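Local atomic coordinates of thiol peroxidase (PDB entry 2YZH), a protein that probably reduces hydrogen peroxide and organic hydroperoxides to water and alcohols at the expense of thioredoxin, protecting the cell against oxidative stress. Residues R26-V31 against E117-L122; V48-I53 against F137-E142; D81-S86 against N104-S109. One frame throughout, in Å; residues are numbered along the deposited sequence.

Interaction 1: R26-V31 against E117-L122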
loop_
_atom_site.group_PDB
_atom_site.type_symbol
_atom_site.label_atom_id
_atom_site.label_comp_id
_atom_site.label_asym_id
_atom_site.label_seq_id
_atom_site.Cartn_x
_atom_site.Cartn_y
_atom_site.Cartn_z
ATOM N N ARG D 26 23.305 2.119 3.955
ATOM C CA ARG D 26 22.976 0.757 4.355
ATOM C C ARG D 26 21.940 0.286 3.340
ATOM O O ARG D 26 21.059 1.054 2.954
ATOM C CB ARG D 26 22.371 0.727 5.764
ATOM C CG ARG D 26 23.361 1.040 6.874
ATOM C CD ARG D 26 22.794 0.707 8.250
ATOM N NE ARG D 26 23.792 0.899 9.301
ATOM C CZ ARG D 26 23.593 0.614 10.586
ATOM N NH1 ARG D 26 22.426 0.121 10.985
ATOM N NH2 ARG D 26 24.559 0.823 11.473
ATOM N N ALA D 27 22.053 -0.960 2.888
ATOM C CA ALA D 27 21.104 -1.496 1.915
ATOM C C ALA D 27 19.843 -1.945 2.642
ATOM O O ALA D 27 19.896 -2.837 3.488
ATOM C CB ALA D 27 21.722 -2.678 1.173
ATOM N N PRO D 28 18.687 -1.337 2.319
ATOM C CA PRO D 28 17.431 -1.715 2.976
ATOM C C PRO D 28 17.072 -3.169 2.703
ATOM O O PRO D 28 17.433 -3.714 1.659
ATOM C CB PRO D 28 16.408 -0.758 2.351
ATOM C CG PRO D 28 17.241 0.449 1.988
ATOM C CD PRO D 28 18.481 -0.205 1.401
ATOM N N GLU D 29 16.383 -3.808 3.645
ATOM C CA GLU D 29 15.961 -5.183 3.428
ATOM C C GLU D 29 14.634 -5.161 2.691
ATOM O O GLU D 29 13.781 -4.306 2.940
ATOM C CB GLU D 29 15.804 -5.942 4.750
ATOM C CG GLU D 29 17.125 -6.186 5.456
ATOM C CD GLU D 29 17.021 -7.175 6.598
ATOM O OE1 GLU D 29 15.900 -7.417 7.088
ATOM O OE2 GLU D 29 18.075 -7.700 7.012
ATOM N N ALA D 30 14.474 -6.094 1.764
ATOM C CA ALA D 30 13.249 -6.201 0.996
ATOM C C ALA D 30 12.771 -7.639 1.099
ATOM O O ALA D 30 13.515 -8.572 0.800
ATOM C CB ALA D 30 13.504 -5.833 -0.461
ATOM N N VAL D 31 11.531 -7.809 1.542
ATOM C CA VAL D 31 10.943 -9.131 1.684
ATOM C C VAL D 31 10.210 -9.432 0.386
ATOM O O VAL D 31 9.131 -8.890 0.131
ATOM C CB VAL D 31 9.950 -9.167 2.856
ATOM C CG1 VAL D 31 9.358 -10.566 2.986
ATOM C CG2 VAL D 31 10.662 -8.760 4.142
ATOM N N GLU D 117 10.594 0.176 -2.919
ATOM C CA GLU D 117 10.369 1.620 -2.898
ATOM C C GLU D 117 11.504 2.197 -2.050
ATOM O O GLU D 117 11.924 3.348 -2.233
ATOM C CB GLU D 117 9.033 1.967 -2.219
ATOM C CG GLU D 117 8.778 3.478 -2.126
ATOM C CD GLU D 117 7.552 3.838 -1.300
ATOM O OE1 GLU D 117 6.556 3.085 -1.342
ATOM O OE2 GLU D 117 7.577 4.888 -0.620
ATOM N N LYS D 118 12.001 1.385 -1.117
ATOM C CA LYS D 118 13.073 1.816 -0.224
ATOM C C LYS D 118 14.405 1.994 -0.945
ATOM O O LYS D 118 15.357 2.530 -0.374
ATOM C CB LYS D 118 13.227 0.822 0.935
ATOM C CG LYS D 118 12.020 0.809 1.872
ATOM C CD LYS D 118 12.038 -0.393 2.798
ATOM C CE LYS D 118 10.776 -0.423 3.653
ATOM N NZ LYS D 118 10.617 -1.728 4.350
ATOM N N TYR D 119 14.464 1.550 -2.196
ATOM C CA TYR D 119 15.676 1.678 -2.994
ATOM C C TYR D 119 15.571 2.836 -3.980
ATOM O O TYR D 119 16.472 3.057 -4.791
ATOM C CB TYR D 119 15.970 0.373 -3.746
ATOM C CG TYR D 119 16.693 -0.671 -2.911
ATOM C CD1 TYR D 119 16.038 -1.365 -1.897
ATOM C CD2 TYR D 119 18.043 -0.952 -3.133
ATOM C CE1 TYR D 119 16.710 -2.318 -1.122
ATOM C CE2 TYR D 119 18.721 -1.898 -2.365
ATOM C CZ TYR D 119 18.049 -2.576 -1.363
ATOM O OH TYR D 119 18.727 -3.504 -0.599
ATOM N N GLY D 120 14.463 3.568 -3.909
ATOM C CA GLY D 120 14.270 4.708 -4.787
ATOM C C GLY D 120 14.022 4.387 -6.250
ATOM O O GLY D 120 14.265 5.231 -7.114
ATOM N N VAL D 121 13.527 3.187 -6.539
ATOM C CA VAL D 121 13.270 2.807 -7.921
ATOM C C VAL D 121 11.793 2.623 -8.268
ATOM O O VAL D 121 11.462 2.168 -9.360
ATOM C CB VAL D 121 14.070 1.533 -8.307
ATOM C CG1 VAL D 121 15.564 1.832 -8.253
ATOM C CG2 VAL D 121 13.736 0.388 -7.369
ATOM N N LEU D 122 10.898 2.987 -7.352
ATOM C CA LEU D 122 9.468 2.878 -7.636
ATOM C C LEU D 122 9.076 4.073 -8.506
ATOM O O LEU D 122 9.308 5.224 -8.124
ATOM C CB LEU D 122 8.650 2.908 -6.340
ATOM C CG LEU D 122 7.135 2.808 -6.540
ATOM C CD1 LEU D 122 6.787 1.443 -7.124
ATOM C CD2 LEU D 122 6.423 3.025 -5.211
HETATM O O HOH W 1 12.864 -3.124 5.149
#
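In this thioredoxin-fold peroxiredoxin, the loop leading into strand 30-34 meets the 3-10 turn that ends at Tyr119 through Pro28, which touches both Lys118 and the ring of Tyr119. The phenol does two jobs. Its hydroxyl donates to the backbone carbonyl of Pro28, Tyr119 OH to Pro28 O at 2.6 Å, and the donor lies in the carbonyl plane at a C=O...O angle of 147°. Its ring takes the proline on one face: Pro28 CD lies 4.0 Å from the centroid of the Tyr119 ring, 25° off the normal and displaced toward the rim, a CH-pi contact. Tyr119 CG stands anti to its carbonyl carbon (chi1 -83°), which carries the ring across to the proline, and Ala27 CB touches the hydroxyl, at 3.6 Å from Tyr119 OH. The same ring packs edge-to-face with Phe137, tying this turn to strand 135-139 of the central sheet. A phenylalanine here would probably still cover Pro28 CD but leave the carbonyl oxygen of Pro28 without this partner. Beside the ring, Lys118 runs past the proline in the opposite sense, Pro28 CB and Lys118 CB meeting at 3.8 Å. Its extended chain ends at a water that bridges Lys118 NZ (2.8 Å) and Glu29 O (2.7 Å). The ammonium is also salt-bridged to Asp115 of its own chain and to Asp115 of a second subunit, whose Tyr113 makes a cation-pi contact with it, so the lysine end of the contact reaches a subunit interface.

Interaction 2: V48-I53 against F137-E142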
loop_
_atom_site.group_PDB
_atom_site.type_symbol
_atom_site.label_atom_id
_atom_site.label_comp_id
_atom_site.label_asym_id
_atom_site.label_seq_id
_atom_site.Cartn_x
_atom_site.Cartn_y
_atom_site.Cartn_z
ATOM N N VAL D 48 27.889 -12.616 1.987
ATOM C CA VAL D 48 28.007 -12.824 0.548
ATOM C C VAL D 48 27.695 -11.526 -0.198
ATOM O O VAL D 48 26.942 -10.686 0.298
ATOM C CB VAL D 48 27.020 -13.923 0.073
ATOM C CG1 VAL D 48 25.587 -13.443 0.241
ATOM C CG2 VAL D 48 27.300 -14.297 -1.375
ATOM N N VAL D 49 28.275 -11.356 -1.384
ATOM C CA VAL D 49 28.017 -10.155 -2.173
ATOM C C VAL D 49 26.658 -10.305 -2.844
ATOM O O VAL D 49 26.379 -11.319 -3.478
ATOM C CB VAL D 49 29.109 -9.930 -3.248
ATOM C CG1 VAL D 49 28.683 -8.825 -4.203
ATOM C CG2 VAL D 49 30.419 -9.542 -2.577
ATOM N N GLN D 50 25.810 -9.294 -2.702
ATOM C CA GLN D 50 24.481 -9.353 -3.284
ATOM C C GLN D 50 24.328 -8.447 -4.490
ATOM O O GLN D 50 24.808 -7.317 -4.494
ATOM C CB GLN D 50 23.427 -8.945 -2.253
ATOM C CG GLN D 50 23.464 -9.692 -0.946
ATOM C CD GLN D 50 22.389 -9.196 0.002
ATOM O OE1 GLN D 50 21.199 -9.300 -0.294
ATOM N NE2 GLN D 50 22.801 -8.645 1.138
ATOM N N VAL D 51 23.651 -8.954 -5.509
ATOM C CA VAL D 51 23.385 -8.188 -6.714
ATOM C C VAL D 51 21.871 -8.178 -6.886
ATOM O O VAL D 51 21.258 -9.220 -7.103
ATOM C CB VAL D 51 24.031 -8.828 -7.962
ATOM C CG1 VAL D 51 23.708 -7.995 -9.204
ATOM C CG2 VAL D 51 25.538 -8.931 -7.768
ATOM N N ILE D 52 21.278 -6.997 -6.762
ATOM C CA ILE D 52 19.838 -6.835 -6.891
ATOM C C ILE D 52 19.566 -6.087 -8.188
ATOM O O ILE D 52 19.991 -4.948 -8.362
ATOM C CB ILE D 52 19.278 -6.044 -5.697
ATOM C CG1 ILE D 52 19.614 -6.780 -4.397
ATOM C CG2 ILE D 52 17.775 -5.864 -5.841
ATOM C CD1 ILE D 52 19.254 -6.009 -3.141
ATOM N N ILE D 53 18.855 -6.745 -9.094
ATOM C CA ILE D 53 18.538 -6.185 -10.397
ATOM C C ILE D 53 17.040 -5.932 -10.491
ATOM O O ILE D 53 16.248 -6.866 -10.419
ATOM C CB ILE D 53 18.959 -7.180 -11.507
ATOM C CG1 ILE D 53 20.456 -7.484 -11.371
ATOM C CG2 ILE D 53 18.610 -6.621 -12.884
ATOM C CD1 ILE D 53 20.938 -8.681 -12.176
ATOM N N PHE D 137 21.948 -2.858 -8.220
ATOM C CA PHE D 137 22.584 -2.518 -6.960
ATOM C C PHE D 137 23.497 -3.667 -6.597
ATOM O O PHE D 137 23.171 -4.820 -6.852
ATOM C CB PHE D 137 21.541 -2.377 -5.844
ATOM C CG PHE D 137 20.538 -1.296 -6.086
ATOM C CD1 PHE D 137 20.832 0.023 -5.772
ATOM C CD2 PHE D 137 19.312 -1.594 -6.675
ATOM C CE1 PHE D 137 19.919 1.042 -6.047
ATOM C CE2 PHE D 137 18.398 -0.585 -6.954
ATOM C CZ PHE D 137 18.704 0.736 -6.638
ATOM N N ILE D 138 24.646 -3.350 -6.021
ATOM C CA ILE D 138 25.556 -4.385 -5.562
ATOM C C ILE D 138 25.796 -4.051 -4.102
ATOM O O ILE D 138 26.197 -2.935 -3.770
ATOM C CB ILE D 138 26.883 -4.389 -6.335
ATOM C CG1 ILE D 138 26.617 -4.671 -7.815
ATOM C CG2 ILE D 138 27.793 -5.475 -5.777
ATOM C CD1 ILE D 138 27.869 -4.639 -8.678
ATOM N N ILE D 139 25.512 -5.015 -3.236
ATOM C CA ILE D 139 25.659 -4.837 -1.799
ATOM C C ILE D 139 26.853 -5.639 -1.297
ATOM O O ILE D 139 26.989 -6.817 -1.631
ATOM C CB ILE D 139 24.386 -5.327 -1.064
ATOM C CG1 ILE D 139 23.135 -4.764 -1.755
ATOM C CG2 ILE D 139 24.440 -4.938 0.401
ATOM C CD1 ILE D 139 23.137 -3.255 -1.954
ATOM N N ASP D 140 27.716 -5.012 -0.499
ATOM C CA ASP D 140 28.880 -5.722 0.029
ATOM C C ASP D 140 28.509 -6.549 1.255
ATOM O O ASP D 140 27.376 -6.481 1.743
ATOM C CB ASP D 140 30.021 -4.749 0.369
ATOM C CG ASP D 140 29.644 -3.732 1.437
ATOM O OD1 ASP D 140 28.833 -4.053 2.332
ATOM O OD2 ASP D 140 30.186 -2.606 1.392
ATOM N N LYS D 141 29.459 -7.338 1.746
ATOM C CA LYS D 141 29.215 -8.182 2.908
ATOM C C LYS D 141 28.847 -7.400 4.162
ATOM O O LYS D 141 28.301 -7.967 5.108
ATOM C CB LYS D 141 30.441 -9.049 3.208
ATOM C CG LYS D 141 30.725 -10.132 2.189
ATOM C CD LYS D 141 31.903 -10.982 2.651
ATOM C CE LYS D 141 32.150 -12.155 1.726
ATOM N NZ LYS D 141 33.330 -12.948 2.183
ATOM N N GLU D 142 29.158 -6.107 4.181
ATOM C CA GLU D 142 28.851 -5.274 5.340
ATOM C C GLU D 142 27.422 -4.740 5.292
ATOM O O GLU D 142 26.978 -4.054 6.211
ATOM C CB GLU D 142 29.826 -4.092 5.429
ATOM C CG GLU D 142 31.271 -4.471 5.730
ATOM C CD GLU D 142 31.909 -5.292 4.625
ATOM O OE1 GLU D 142 31.844 -4.868 3.451
ATOM O OE2 GLU D 142 32.482 -6.359 4.933
HETATM O O HOH W 2 25.599 -8.688 1.689
#
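Four backbone hydrogen bonds hold strands 49-54 and 135-139 together as antiparallel neighbours, in two hydrogen-bonded pairs. At the first, Ile139 N gives to Gln50 O at 2.7 Å and Gln50 N to Ile139 O at 2.9 Å. At the second, Ile52 N reaches Phe137 O and Phe137 N reaches Ile52 O. Val51 and Ile138 form the non-hydrogen-bonded pair in between. This is the inner part of the mixed sheet of the thioredoxin fold, where strand 49-54 also runs parallel to strand 80-86 on its other edge. Past the Gln50-Ile139 pair the direct bonds stop, though the chains stay side by side, and a water links them: it lies 2.8 Å from both Val48 O and Asp140 O and accepts from Gln50 NE2. The other end of that amide, OE1, is bound by Gly43 N, so both sides of the Gln50 amide have partners. Lys141 closes this end, its CG against Val48 N at 3.8 Å. On one face, Val51 and Ile138 pack under helix 160-170, with the side chains of Val49 and Ile138 meeting at an angle, Val49 CG1 3.8 Å from Ile138 CG2; Val49 has CG1 anti to the backbone N (chi1 170°), turned to the Ile138 side. Gln50, Ile52, Phe137 and Ile139 share the other face. There Gln50 CB meets Ile139 CB at 3.9 Å, and Ile52 CD1 reaches Ile139 CG1. The Phe137 ring turns an edge toward the neighbouring strand, with Ile52 O near the ring plane and 3.8 Å from Phe137 CD2.

Interaction 3: D81-S86 against N104-S109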
loop_
_atom_site.group_PDB
_atom_site.type_symbol
_atom_site.label_atom_id
_atom_site.label_comp_id
_atom_site.label_asym_id
_atom_site.label_seq_id
_atom_site.Cartn_x
_atom_site.Cartn_y
_atom_site.Cartn_z
ATOM N N ASP D 81 25.255 -13.606 -4.754
ATOM C CA ASP D 81 23.849 -13.986 -4.744
ATOM C C ASP D 81 23.126 -12.947 -5.596
ATOM O O ASP D 81 22.988 -11.794 -5.189
ATOM C CB ASP D 81 23.315 -13.982 -3.307
ATOM C CG ASP D 81 21.858 -14.373 -3.227
ATOM O OD1 ASP D 81 21.495 -15.443 -3.762
ATOM O OD2 ASP D 81 21.072 -13.612 -2.627
ATOM N N VAL D 82 22.683 -13.359 -6.780
ATOM C CA VAL D 82 22.007 -12.460 -7.716
ATOM C C VAL D 82 20.498 -12.672 -7.780
ATOM O O VAL D 82 20.022 -13.785 -8.005
ATOM C CB VAL D 82 22.597 -12.621 -9.142
ATOM C CG1 VAL D 82 22.002 -11.592 -10.080
ATOM C CG2 VAL D 82 24.107 -12.482 -9.092
ATOM N N THR D 83 19.746 -11.590 -7.600
ATOM C CA THR D 83 18.294 -11.661 -7.630
ATOM C C THR D 83 17.703 -10.603 -8.557
ATOM O O THR D 83 18.059 -9.428 -8.463
ATOM C CB THR D 83 17.695 -11.438 -6.223
ATOM O OG1 THR D 83 18.299 -12.342 -5.285
ATOM C CG2 THR D 83 16.189 -11.677 -6.243
ATOM N N VAL D 84 16.817 -11.024 -9.455
ATOM C CA VAL D 84 16.130 -10.101 -10.365
ATOM C C VAL D 84 14.769 -9.839 -9.722
ATOM O O VAL D 84 14.013 -10.778 -9.479
ATOM C CB VAL D 84 15.914 -10.723 -11.764
ATOM C CG1 VAL D 84 15.112 -9.765 -12.641
ATOM C CG2 VAL D 84 17.260 -11.013 -12.419
ATOM N N VAL D 85 14.455 -8.576 -9.449
ATOM C CA VAL D 85 13.196 -8.234 -8.785
ATOM C C VAL D 85 12.254 -7.363 -9.608
ATOM O O VAL D 85 12.684 -6.401 -10.241
ATOM C CB VAL D 85 13.475 -7.503 -7.452
ATOM C CG1 VAL D 85 12.160 -7.191 -6.731
ATOM C CG2 VAL D 85 14.373 -8.359 -6.576
ATOM N N SER D 86 10.968 -7.696 -9.579
ATOM C CA SER D 86 9.961 -6.926 -10.306
ATOM C C SER D 86 8.627 -7.027 -9.584
ATOM O O SER D 86 8.496 -7.750 -8.588
ATOM C CB SER D 86 9.789 -7.463 -11.726
ATOM O OG SER D 86 9.010 -8.647 -11.707
ATOM N N ASN D 104 20.911 -19.784 -12.988
ATOM C CA ASN D 104 22.045 -19.159 -12.316
ATOM C C ASN D 104 21.700 -17.955 -11.451
ATOM O O ASN D 104 22.515 -17.515 -10.644
ATOM C CB ASN D 104 23.103 -18.770 -13.344
ATOM C CG ASN D 104 23.563 -19.952 -14.163
ATOM O OD1 ASN D 104 23.917 -20.998 -13.612
ATOM N ND2 ASN D 104 23.558 -19.799 -15.483
ATOM N N VAL D 105 20.503 -17.413 -11.631
ATOM C CA VAL D 105 20.070 -16.276 -10.835
ATOM C C VAL D 105 18.674 -16.564 -10.309
ATOM O O VAL D 105 17.979 -17.447 -10.815
ATOM C CB VAL D 105 20.049 -14.966 -11.659
ATOM C CG1 VAL D 105 21.444 -14.664 -12.184
ATOM C CG2 VAL D 105 19.062 -15.074 -12.798
ATOM N N THR D 106 18.275 -15.824 -9.283
ATOM C CA THR D 106 16.961 -15.993 -8.682
ATOM C C THR D 106 16.044 -14.849 -9.110
ATOM O O THR D 106 16.474 -13.699 -9.196
ATOM C CB THR D 106 17.061 -15.983 -7.134
ATOM O OG1 THR D 106 17.902 -17.058 -6.697
ATOM C CG2 THR D 106 15.682 -16.129 -6.503
ATOM N N VAL D 107 14.793 -15.168 -9.417
ATOM C CA VAL D 107 13.834 -14.134 -9.768
ATOM C C VAL D 107 12.912 -14.068 -8.556
ATOM O O VAL D 107 12.636 -15.090 -7.929
ATOM C CB VAL D 107 13.007 -14.486 -11.031
ATOM C CG1 VAL D 107 13.923 -14.607 -12.236
ATOM C CG2 VAL D 107 12.233 -15.781 -10.814
ATOM N N ALA D 108 12.462 -12.873 -8.202
ATOM C CA ALA D 108 11.575 -12.735 -7.058
ATOM C C ALA D 108 10.634 -11.565 -7.280
ATOM O O ALA D 108 10.958 -10.626 -8.013
ATOM C CB ALA D 108 12.387 -12.541 -5.788
ATOM N N SER D 109 9.471 -11.633 -6.643
ATOM C CA SER D 109 8.442 -10.613 -6.773
ATOM C C SER D 109 8.326 -9.708 -5.559
ATOM O O SER D 109 8.404 -10.166 -4.418
ATOM C CB SER D 109 7.089 -11.277 -7.024
ATOM O OG SER D 109 6.056 -10.311 -7.056
HETATM O O HOH W 3 22.869 -16.062 -7.880
#
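Val82 and Val105 pack closely beside the first rung of this strand pair: Val82 CG1 lies 3.8 Å from Val105 CG1, the two side chains meeting at a slant. Val105 has CG1 anti to its carbonyl carbon (chi1 -60°), and that branch is the one against Val82, while Val105 CG2 comes only loosely near Val84 CG2, at 4.5 Å. From here the backbones run side by side. Thr106 N gives to Val82 O in a nearly straight bond (174°), Val84 N to Thr106 O at 2.7 Å, and Ala108 N to Val84 O at 2.9 Å, the last two nearly along the C=O axis. Strands 80-86 and 106-109 are the parallel arms of a beta-alpha-beta unit, joined through helix 90-100. On the face of Val84 and Val107 that helix packs, its Cys97 and Gln93 touching Val107; the side chain of Val84 is about 7 Å from that of Cys63, the predicted peroxidatic cysteine. The opposite face holds Thr83 and Ala108, where Thr83 CG2 rests on Ala108 CB at 3.9 Å and the Thr83 hydroxyl is hydrogen-bonded to Lys40. Bonding slackens past Val84 and before Val82. At the buried C-terminal end the last rung is a weak hydrogen bond, Ser86 N to Ala108 O at 3.3 Å, and the two serine hydroxyls turn to Asp88, Ser86 OG to its carboxylate and Ser109 OG to its carbonyl. On the solvent side, where Asn104 is exposed, a water stands in for a direct bond, accepting from Val82 N at 2.9 Å and donating to Asn104 O at 3.1 Å.

All three contacts reach the same mixed sheet and are largely buried. Interactions 2 and 3 are both backbone ladders, the first antiparallel and the second parallel, and they adjoin where strand 49-54 meets strand 80-86: Ile53 O is 2.7 Å from Val85 N. Interaction 1 relies instead on side chains and one phenol-to-carbonyl bond, packing a loop and turn onto the sheet's face; it meets interaction 2 where Ala27 CB lies 3.5 Å from Ile139 CD1. Interaction 1 has other subunits within reach, whereas neither ladder is touched by another chain of the assembly. Interaction 3 lies closest to the predicted active-site cysteine.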